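Local structure of interferon-activable protein 202 (Mus musculus, 4L5R) at residues P16-V21 with N65-I70; A43-Y48 with E98-I103; Y126-V131 with K170-S175. The protein binds double-stranded DNA without sequence specificity through this first HIN-200 domain and restrains the AIM2 inflammasome, probably by keeping cytosolic DNA away from AIM2. One frame throughout, in Å; residues are numbered along the deposited sequence.

Contact 1 of 3, residues P16-V21 with N65-I70; sequences PMTVMV and NQFITI. Unlike the reference sequence in segment 65-70: Gln66 (reference Lys).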
loop_
_atom_site.group_PDB
_atom_site.type_symbol
_atom_site.label_atom_id
_atom_site.label_comp_id
_atom_site.label_asym_id
_atom_site.label_seq_id
_atom_site.Cartn_x
_atom_site.Cartn_y
_atom_site.Cartn_z
ATOM N N PRO A 16 -12.175 11.685 14.773
ATOM C CA PRO A 16 -11.753 10.302 15.027
ATOM C C PRO A 16 -12.488 9.268 14.172
ATOM O O PRO A 16 -13.694 9.359 13.949
ATOM C CB PRO A 16 -12.067 10.094 16.516
ATOM C CG PRO A 16 -12.921 11.250 16.925
ATOM C CD PRO A 16 -12.613 12.373 16.003
ATOM N N MET A 17 -11.734 8.291 13.685
ATOM C CA MET A 17 -12.301 7.138 13.008
ATOM C C MET A 17 -11.719 5.858 13.595
ATOM O O MET A 17 -10.490 5.706 13.700
ATOM C CB MET A 17 -12.010 7.180 11.499
ATOM C CG MET A 17 -12.679 6.035 10.756
ATOM S SD MET A 17 -12.532 6.121 8.947
ATOM C CE MET A 17 -10.774 5.992 8.715
ATOM N N THR A 18 -12.593 4.924 13.954
ATOM C CA THR A 18 -12.138 3.638 14.472
ATOM C C THR A 18 -12.030 2.599 13.353
ATOM O O THR A 18 -12.970 2.405 12.585
ATOM C CB THR A 18 -13.072 3.133 15.565
ATOM O OG1 THR A 18 -13.023 4.042 16.668
ATOM C CG2 THR A 18 -12.642 1.759 16.055
ATOM N N VAL A 19 -10.879 1.940 13.268
ATOM C CA VAL A 19 -10.656 0.902 12.259
ATOM C C VAL A 19 -10.128 -0.392 12.885
ATOM O O VAL A 19 -9.563 -0.392 13.987
ATOM C CB VAL A 19 -9.659 1.369 11.174
ATOM C CG1 VAL A 19 -10.117 2.693 10.560
ATOM C CG2 VAL A 19 -8.236 1.484 11.743
ATOM N N MET A 20 -10.293 -1.498 12.172
ATOM C CA MET A 20 -9.685 -2.740 12.603
ATOM C C MET A 20 -8.474 -2.995 11.719
ATOM O O MET A 20 -8.572 -2.945 10.500
ATOM C CB MET A 20 -10.657 -3.919 12.508
ATOM C CG MET A 20 -10.033 -5.205 13.050
ATOM S SD MET A 20 -11.038 -6.690 12.873
ATOM C CE MET A 20 -11.004 -6.941 11.113
ATOM N N VAL A 21 -7.329 -3.251 12.329
ATOM C CA VAL A 21 -6.137 -3.521 11.543
ATOM C C VAL A 21 -6.198 -4.911 10.908
ATOM O O VAL A 21 -6.464 -5.909 11.585
ATOM C CB VAL A 21 -4.872 -3.403 12.395
ATOM C CG1 VAL A 21 -3.636 -3.721 11.544
ATOM C CG2 VAL A 21 -4.793 -1.997 13.016
ATOM N N ASN A 65 -5.960 -7.612 13.639
ATOM C CA ASN A 65 -7.240 -7.833 14.302
ATOM C C ASN A 65 -7.526 -6.918 15.494
ATOM O O ASN A 65 -8.569 -7.041 16.127
ATOM C CB ASN A 65 -7.417 -9.307 14.680
ATOM C CG ASN A 65 -7.393 -10.220 13.469
ATOM O OD1 ASN A 65 -7.833 -9.837 12.384
ATOM N ND2 ASN A 65 -6.870 -11.426 13.645
ATOM N N GLN A 66 -6.613 -5.996 15.784
ATOM C CA GLN A 66 -6.850 -5.025 16.849
ATOM C C GLN A 66 -7.599 -3.792 16.332
ATOM O O GLN A 66 -7.464 -3.399 15.175
ATOM C CB GLN A 66 -5.532 -4.620 17.513
ATOM C CG GLN A 66 -4.752 -5.800 18.075
ATOM C CD GLN A 66 -5.611 -6.722 18.926
ATOM O OE1 GLN A 66 -6.238 -6.288 19.896
ATOM N NE2 GLN A 66 -5.646 -8.001 18.562
ATOM N N PHE A 67 -8.396 -3.186 17.197
ATOM C CA PHE A 67 -9.143 -1.990 16.837
ATOM C C PHE A 67 -8.444 -0.754 17.367
ATOM O O PHE A 67 -8.118 -0.671 18.557
ATOM C CB PHE A 67 -10.571 -2.044 17.401
ATOM C CG PHE A 67 -11.483 -2.982 16.659
ATOM C CD1 PHE A 67 -11.432 -4.348 16.891
ATOM C CD2 PHE A 67 -12.395 -2.498 15.730
ATOM C CE1 PHE A 67 -12.277 -5.215 16.214
ATOM C CE2 PHE A 67 -13.243 -3.363 15.044
ATOM C CZ PHE A 67 -13.179 -4.723 15.285
ATOM N N ILE A 68 -8.239 0.218 16.489
ATOM C CA ILE A 68 -7.585 1.460 16.861
ATOM C C ILE A 68 -8.391 2.646 16.363
ATOM O O ILE A 68 -9.141 2.548 15.386
ATOM C CB ILE A 68 -6.140 1.534 16.326
ATOM C CG1 ILE A 68 -6.114 1.411 14.793
ATOM C CG2 ILE A 68 -5.280 0.444 16.970
ATOM C CD1 ILE A 68 -4.706 1.598 14.186
ATOM N N THR A 69 -8.251 3.766 17.058
ATOM C CA THR A 69 -8.996 4.971 16.725
ATOM C C THR A 69 -8.011 6.035 16.283
ATOM O O THR A 69 -7.087 6.394 17.025
ATOM C CB THR A 69 -9.809 5.477 17.924
ATOM O OG1 THR A 69 -10.803 4.506 18.271
ATOM C CG2 THR A 69 -10.498 6.788 17.587
ATOM N N ILE A 70 -8.207 6.538 15.071
ATOM C CA ILE A 70 -7.252 7.449 14.464
ATOM C C ILE A 70 -7.882 8.807 14.213
ATOM O O ILE A 70 -9.032 8.895 13.767
ATOM C CB ILE A 70 -6.746 6.890 13.117
ATOM C CG1 ILE A 70 -6.138 5.498 13.308
ATOM C CG2 ILE A 70 -5.723 7.833 12.512
ATOM C CD1 ILE A 70 -5.844 4.770 11.997
#

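Contact 2 of 3, residues A43-Y48 with E98-I103; sequences ATESKY and EVPKNI. Unlike the reference sequence in segment 43-48: Lys47 (reference Gln).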
loop_
_atom_site.group_PDB
_atom_site.type_symbol
_atom_site.label_atom_id
_atom_site.label_comp_id
_atom_site.label_asym_id
_atom_site.label_seq_id
_atom_site.Cartn_x
_atom_site.Cartn_y
_atom_site.Cartn_z
ATOM N N ALA A 43 -9.808 -1.735 8.170
ATOM C CA ALA A 43 -11.190 -1.803 7.726
ATOM C C ALA A 43 -12.137 -1.157 8.730
ATOM O O ALA A 43 -11.931 -1.231 9.942
ATOM C CB ALA A 43 -11.608 -3.253 7.455
ATOM N N THR A 44 -13.161 -0.497 8.202
ATOM C CA THR A 44 -14.280 -0.049 9.014
ATOM C C THR A 44 -15.445 -0.966 8.687
ATOM O O THR A 44 -15.286 -1.940 7.960
ATOM C CB THR A 44 -14.659 1.419 8.703
ATOM O OG1 THR A 44 -15.154 1.518 7.365
ATOM C CG2 THR A 44 -13.431 2.340 8.859
ATOM N N GLU A 45 -16.630 -0.659 9.200
ATOM C CA GLU A 45 -17.795 -1.455 8.845
ATOM C C GLU A 45 -18.197 -1.254 7.371
ATOM O O GLU A 45 -18.893 -2.090 6.783
ATOM C CB GLU A 45 -18.967 -1.119 9.794
ATOM C CG GLU A 45 -20.055 -2.165 9.810
ATOM C CD GLU A 45 -20.994 -2.011 10.989
ATOM O OE1 GLU A 45 -21.770 -2.953 11.247
ATOM O OE2 GLU A 45 -20.951 -0.955 11.656
ATOM N N SER A 46 -17.742 -0.160 6.758
ATOM C CA SER A 46 -18.229 0.209 5.425
ATOM C C SER A 46 -17.184 0.122 4.309
ATOM O O SER A 46 -17.531 0.143 3.124
ATOM C CB SER A 46 -18.807 1.624 5.443
ATOM O OG SER A 46 -17.887 2.533 6.021
ATOM N N LYS A 47 -15.911 0.028 4.674
ATOM C CA LYS A 47 -14.851 0.131 3.672
ATOM C C LYS A 47 -13.570 -0.496 4.197
ATOM O O LYS A 47 -13.385 -0.624 5.408
ATOM C CB LYS A 47 -14.558 1.610 3.395
ATOM C CG LYS A 47 -15.283 2.247 2.233
ATOM C CD LYS A 47 -15.095 3.763 2.286
ATOM C CE LYS A 47 -15.325 4.424 0.935
ATOM N NZ LYS A 47 -16.670 4.121 0.378
ATOM N N TYR A 48 -12.673 -0.877 3.296
ATOM C CA TYR A 48 -11.278 -1.077 3.730
ATOM C C TYR A 48 -10.438 0.047 3.163
ATOM O O TYR A 48 -10.859 0.715 2.232
ATOM C CB TYR A 48 -10.731 -2.438 3.323
ATOM C CG TYR A 48 -10.420 -2.558 1.845
ATOM C CD1 TYR A 48 -11.396 -2.971 0.946
ATOM C CD2 TYR A 48 -9.154 -2.248 1.348
ATOM C CE1 TYR A 48 -11.127 -3.080 -0.408
ATOM C CE2 TYR A 48 -8.881 -2.353 -0.009
ATOM C CZ TYR A 48 -9.877 -2.767 -0.877
ATOM O OH TYR A 48 -9.621 -2.874 -2.221
ATOM N N GLU A 98 -18.333 -5.316 13.994
ATOM C CA GLU A 98 -17.994 -6.477 13.196
ATOM C C GLU A 98 -17.725 -6.010 11.774
ATOM O O GLU A 98 -18.527 -5.275 11.199
ATOM C CB GLU A 98 -19.146 -7.476 13.228
ATOM C CG GLU A 98 -18.947 -8.712 12.375
ATOM C CD GLU A 98 -20.118 -9.673 12.488
ATOM O OE1 GLU A 98 -20.550 -9.949 13.630
ATOM O OE2 GLU A 98 -20.612 -10.141 11.437
ATOM N N VAL A 99 -16.583 -6.402 11.218
ATOM C CA VAL A 99 -16.276 -6.083 9.829
ATOM C C VAL A 99 -16.902 -7.160 8.959
ATOM O O VAL A 99 -16.590 -8.339 9.113
ATOM C CB VAL A 99 -14.757 -6.058 9.551
ATOM C CG1 VAL A 99 -14.500 -5.748 8.092
ATOM C CG2 VAL A 99 -14.046 -5.038 10.436
ATOM N N PRO A 100 -17.794 -6.762 8.045
ATOM C CA PRO A 100 -18.482 -7.736 7.192
ATOM C C PRO A 100 -17.491 -8.596 6.409
ATOM O O PRO A 100 -16.411 -8.127 6.046
ATOM C CB PRO A 100 -19.293 -6.852 6.242
ATOM C CG PRO A 100 -19.513 -5.595 7.009
ATOM C CD PRO A 100 -18.258 -5.386 7.795
ATOM N N LYS A 101 -17.858 -9.848 6.162
ATOM C CA LYS A 101 -16.970 -10.786 5.481
ATOM C C LYS A 101 -16.563 -10.301 4.089
ATOM O O LYS A 101 -15.453 -10.569 3.624
ATOM C CB LYS A 101 -17.631 -12.166 5.391
ATOM N N ASN A 102 -17.460 -9.584 3.426
ATOM C CA ASN A 102 -17.202 -9.108 2.073
ATOM C C ASN A 102 -16.146 -8.006 2.031
ATOM O O ASN A 102 -15.437 -7.862 1.034
ATOM C CB ASN A 102 -18.493 -8.614 1.432
ATOM C CG ASN A 102 -19.036 -7.380 2.109
ATOM O OD1 ASN A 102 -19.481 -7.432 3.257
ATOM N ND2 ASN A 102 -19.002 -6.254 1.404
ATOM N N ILE A 103 -16.060 -7.226 3.106
ATOM C CA ILE A 103 -15.018 -6.210 3.245
ATOM C C ILE A 103 -13.667 -6.868 3.457
ATOM O O ILE A 103 -12.668 -6.475 2.849
ATOM C CB ILE A 103 -15.276 -5.279 4.438
ATOM C CG1 ILE A 103 -16.665 -4.638 4.334
ATOM C CG2 ILE A 103 -14.162 -4.225 4.553
ATOM C CD1 ILE A 103 -16.867 -3.815 3.083
#

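Contact 3 of 3, residues Y126-V131 with K170-S175; sequences YGVFAV and KLQLFS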
loop_
_atom_site.group_PDB
_atom_site.type_symbol
_atom_site.label_atom_id
_atom_site.label_comp_id
_atom_site.label_asym_id
_atom_site.label_seq_id
_atom_site.Cartn_x
_atom_site.Cartn_y
_atom_site.Cartn_z
ATOM N N TYR A 126 -2.089 -2.098 -5.811
ATOM C CA TYR A 126 -1.609 -3.026 -4.806
ATOM C C TYR A 126 -2.105 -4.385 -5.213
ATOM O O TYR A 126 -3.207 -4.501 -5.757
ATOM C CB TYR A 126 -2.253 -2.715 -3.443
ATOM C CG TYR A 126 -1.848 -1.428 -2.773
ATOM C CD1 TYR A 126 -2.225 -0.195 -3.299
ATOM C CD2 TYR A 126 -1.128 -1.446 -1.583
ATOM C CE1 TYR A 126 -1.878 0.981 -2.660
ATOM C CE2 TYR A 126 -0.780 -0.270 -0.932
ATOM C CZ TYR A 126 -1.158 0.937 -1.478
ATOM O OH TYR A 126 -0.813 2.104 -0.840
ATOM N N GLY A 127 -1.337 -5.428 -4.915
ATOM C CA GLY A 127 -1.821 -6.770 -5.191
ATOM C C GLY A 127 -0.759 -7.849 -5.167
ATOM O O GLY A 127 0.429 -7.558 -5.007
ATOM N N VAL A 128 -1.201 -9.092 -5.329
ATOM C CA VAL A 128 -0.321 -10.260 -5.360
ATOM C C VAL A 128 -0.477 -10.888 -6.745
ATOM O O VAL A 128 -1.615 -11.158 -7.194
ATOM C CB VAL A 128 -0.754 -11.287 -4.308
ATOM C CG1 VAL A 128 0.113 -12.532 -4.374
ATOM C CG2 VAL A 128 -0.748 -10.658 -2.906
ATOM N N PHE A 129 0.638 -11.098 -7.434
ATOM C CA PHE A 129 0.588 -11.577 -8.824
ATOM C C PHE A 129 1.621 -12.660 -9.090
ATOM O O PHE A 129 2.746 -12.616 -8.559
ATOM C CB PHE A 129 0.884 -10.434 -9.793
ATOM C CG PHE A 129 0.032 -9.222 -9.601
ATOM C CD1 PHE A 129 0.397 -8.239 -8.694
ATOM C CD2 PHE A 129 -1.136 -9.058 -10.341
ATOM C CE1 PHE A 129 -0.391 -7.114 -8.523
ATOM C CE2 PHE A 129 -1.921 -7.933 -10.183
ATOM C CZ PHE A 129 -1.546 -6.958 -9.275
ATOM N N ALA A 130 1.267 -13.605 -9.955
ATOM C CA ALA A 130 2.227 -14.604 -10.413
ATOM C C ALA A 130 3.318 -13.914 -11.236
ATOM O O ALA A 130 3.067 -12.909 -11.905
ATOM C CB ALA A 130 1.518 -15.673 -11.239
ATOM N N VAL A 131 4.534 -14.453 -11.180
ATOM C CA VAL A 131 5.666 -13.870 -11.893
ATOM C C VAL A 131 6.036 -14.753 -13.087
ATOM O O VAL A 131 6.271 -15.950 -12.938
ATOM C CB VAL A 131 6.905 -13.741 -10.990
ATOM C CG1 VAL A 131 8.115 -13.315 -11.824
ATOM C CG2 VAL A 131 6.663 -12.739 -9.876
ATOM N N LYS A 170 5.248 -15.690 -5.651
ATOM C CA LYS A 170 4.375 -14.673 -6.212
ATOM C C LYS A 170 4.911 -13.327 -5.743
ATOM O O LYS A 170 5.600 -13.247 -4.723
ATOM C CB LYS A 170 2.931 -14.855 -5.741
ATOM C CG LYS A 170 2.354 -16.235 -5.982
ATOM C CD LYS A 170 0.834 -16.174 -5.985
ATOM C CE LYS A 170 0.212 -17.503 -5.580
ATOM N NZ LYS A 170 -1.272 -17.495 -5.760
ATOM N N LEU A 171 4.612 -12.277 -6.496
ATOM C CA LEU A 171 5.074 -10.942 -6.178
ATOM C C LEU A 171 3.968 -10.127 -5.535
ATOM O O LEU A 171 2.887 -9.997 -6.115
ATOM C CB LEU A 171 5.476 -10.251 -7.467
ATOM C CG LEU A 171 6.257 -8.964 -7.321
ATOM C CD1 LEU A 171 7.582 -9.307 -6.639
ATOM C CD2 LEU A 171 6.475 -8.349 -8.700
ATOM N N GLN A 172 4.240 -9.570 -4.360
ATOM C CA GLN A 172 3.300 -8.655 -3.717
ATOM C C GLN A 172 3.732 -7.208 -3.932
ATOM O O GLN A 172 4.853 -6.822 -3.597
ATOM C CB GLN A 172 3.167 -8.935 -2.219
ATOM C CG GLN A 172 1.998 -8.172 -1.626
ATOM C CD GLN A 172 1.542 -8.720 -0.278
ATOM O OE1 GLN A 172 2.285 -9.426 0.408
ATOM N NE2 GLN A 172 0.312 -8.392 0.104
ATOM N N LEU A 173 2.840 -6.410 -4.503
ATOM C CA LEU A 173 3.152 -5.022 -4.811
ATOM C C LEU A 173 2.369 -4.115 -3.887
ATOM O O LEU A 173 1.174 -4.339 -3.661
ATOM C CB LEU A 173 2.736 -4.705 -6.245
ATOM C CG LEU A 173 3.338 -5.547 -7.366
ATOM C CD1 LEU A 173 2.792 -5.075 -8.692
ATOM C CD2 LEU A 173 4.848 -5.421 -7.316
ATOM N N PHE A 174 3.035 -3.078 -3.374
ATOM C CA PHE A 174 2.373 -2.023 -2.623
ATOM C C PHE A 174 2.636 -0.675 -3.284
ATOM O O PHE A 174 3.794 -0.286 -3.509
ATOM C CB PHE A 174 2.867 -1.946 -1.150
ATOM C CG PHE A 174 2.712 -3.231 -0.374
ATOM C CD1 PHE A 174 3.499 -4.339 -0.671
ATOM C CD2 PHE A 174 1.788 -3.326 0.650
ATOM C CE1 PHE A 174 3.371 -5.519 0.049
ATOM C CE2 PHE A 174 1.645 -4.502 1.376
ATOM C CZ PHE A 174 2.439 -5.596 1.082
ATOM N N SER A 175 1.548 0.045 -3.564
ATOM C CA SER A 175 1.603 1.440 -4.012
ATOM C C SER A 175 2.461 1.618 -5.270
ATOM O O SER A 175 3.362 2.460 -5.316
ATOM C CB SER A 175 2.101 2.352 -2.883
ATOM O OG SER A 175 2.006 3.726 -3.232
#

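Contact 1 of 3, residues P16-V21 with N65-I70
Met20 lies against the ring of Phe67 across a non-hydrogen-bonded pair of two antiparallel strands, one bump-and-hollow fit of the contact. Its CB sits over one face of the ring, 3.9 Å from the centroid and displaced toward the rim, a CH-pi contact. Because CG is anti to the backbone N (chi1 -176°), the chain runs on past the same ring, and SD makes an oblique Met-aromatic contact with it, 3.8 Å from Phe67 CZ. A flexible thioether can follow a flat ring in this way; an alanine at Phe67 would probably open a gap beneath Met20 and take away the ring its CB and sulfur lie against. Beside this pair, Thr18 CG2 comes near the ring edge, and Thr18 OG1 meets Thr69 OG1 at 2.8 Å in a hydrogen bond between two small beta-branched residues. Pro16 CB then fits against Thr69 CG2 at 3.8 Å.

On the other face of the sheet, branched aliphatic chains interlock. Val19 CG2 presses on Ile68 CG1 at 3.7 Å and also reaches Ile70 CD1, while Ile68 CD1 extends to Val21 CG2 at 3.8 Å. Paired backbone bonds join Met17 to Ile70 and Val19 to Ile68; Val21 N to Gln66 O and Asn65 N to Val21 O continue the pairing into the loop that precedes strand 67-76.

Phe97 meets Phe67 edge-to-face, and the loop residue Val99 touches Met20. Beneath the aliphatic face, strand 79-82 supplies Leu80 against Met17 and Ile82 against Ile70, while strand 35-43 bonds to strand 17-30 through Ala43 and Met20.

Contact 2 of 3, residues A43-Y48 with E98-I103
Ile103 supplies the largest share of the apolar packing between loop 43-48 and the start of helix 101-108. Its CG2, anti to the backbone N, touches Ala43 CB at 4.0 Å and Tyr48 CB at 4.1 Å. Val99 CG1 meets the same Ala43 methyl at 3.9 Å, so a residue with a single carbon for a side chain suits a place shared by two branched neighbours.

A second group of contacts sets aliphatic carbon against backbone carbonyls. Ile103 CG2 lies 3.8 Å from Lys47 O, and its CD1 approaches Ser46 O. Pro100 CD rests 3.5 Å from Glu45 O, while the CG of Glu45 comes near Glu98 O. No hydrogen bond crosses between the segments; van der Waals fit alone joins them here.

Polar bonding instead shapes the loop from within. Thr44 OG1 accepts from Ser46 N at 3.1 Å and, weakly, from Lys47 N, while Thr44 N donates to Lys47 O at 2.8 Å. A threonine can thus tie the turn with its hydroxyl while its methyl reaches Val19 and Met17 of strand 17-30.

Two local motifs result: an ST turn at Thr44, in the loop joining strands 35-43 and 48-53, and a helix start with Pro100 at the N-cap. Together they pack a beta hairpin's loop onto the helix that follows the first OB-type barrel of the HIN domain.

Contact 3 of 3, residues Y126-V131 with K170-S175
Tyr126 and Ser175 meet where an antiparallel strand pair of the second OB-type barrel reaches a corner in the chain. The Tyr126 ring lies flat over the backbone there: Ser175 N stands 3.4 Å above the ring plane, over its centre, and Phe174 C lies over the same face nearer the rim. With CG anti to its carbonyl carbon (chi1 -68°), the tyrosine swings its ring across to the other strand.

The tightly packed side carries Phe129, Leu171 and Leu173. Phe129 CE1 touches Leu173 CD1 at 3.8 Å, the two side chains crossing at about a right angle, and Val131 CG2 closes on Leu171 CB at 3.7 Å. Ile145 and Ile195 of adjoining strands add to this apolar layer, where bulky hydrocarbon is at home. Gly127 lies in the same row, and a side chain there would collide with Phe129 CZ and with the preceding carbonyl. Its N and O both bond to Leu173, the bond from Leu173 N to Gly127 O measuring 2.7 Å; Phe129 and Leu171 form a matching pair.

The opposite face is looser and more polar. Val128 CG1 leans on the aliphatic part of Lys170, 3.9 Å from its CB, while CG2 of the valine meets Gln172 NE2 at the same distance. Long chains suit this side: the carbons of Lys170 cover the valine while its amine leads away, and the Gln172 amide lies by the other methyl. At the corner, Ser175 OG bonds to Lys52 NZ, while Ser175 CB rests 3.6 Å from Tyr126 OH.

How the contacts relate
Contact 1 lies within the first barrel, contact 2 joins a loop of that barrel to the helix that follows it, and contact 3 lies in the second, the two-barrel plan of a HIN domain. The first two have centres 12 Å apart, touch through Met20, and alternate along the chain: 16-21, 43-48, 65-70, then 98-103. Contact 3 follows later, its centre 25 Å from that of contact 1 and 22 Å from that of contact 2. Its nearest atom is about 7 Å from the DNA, against about 18 and 19 Å for the others, consistent with contacts 1 and 2 being structural packing away from the DNA and contact 3 lying nearer the bound duplex.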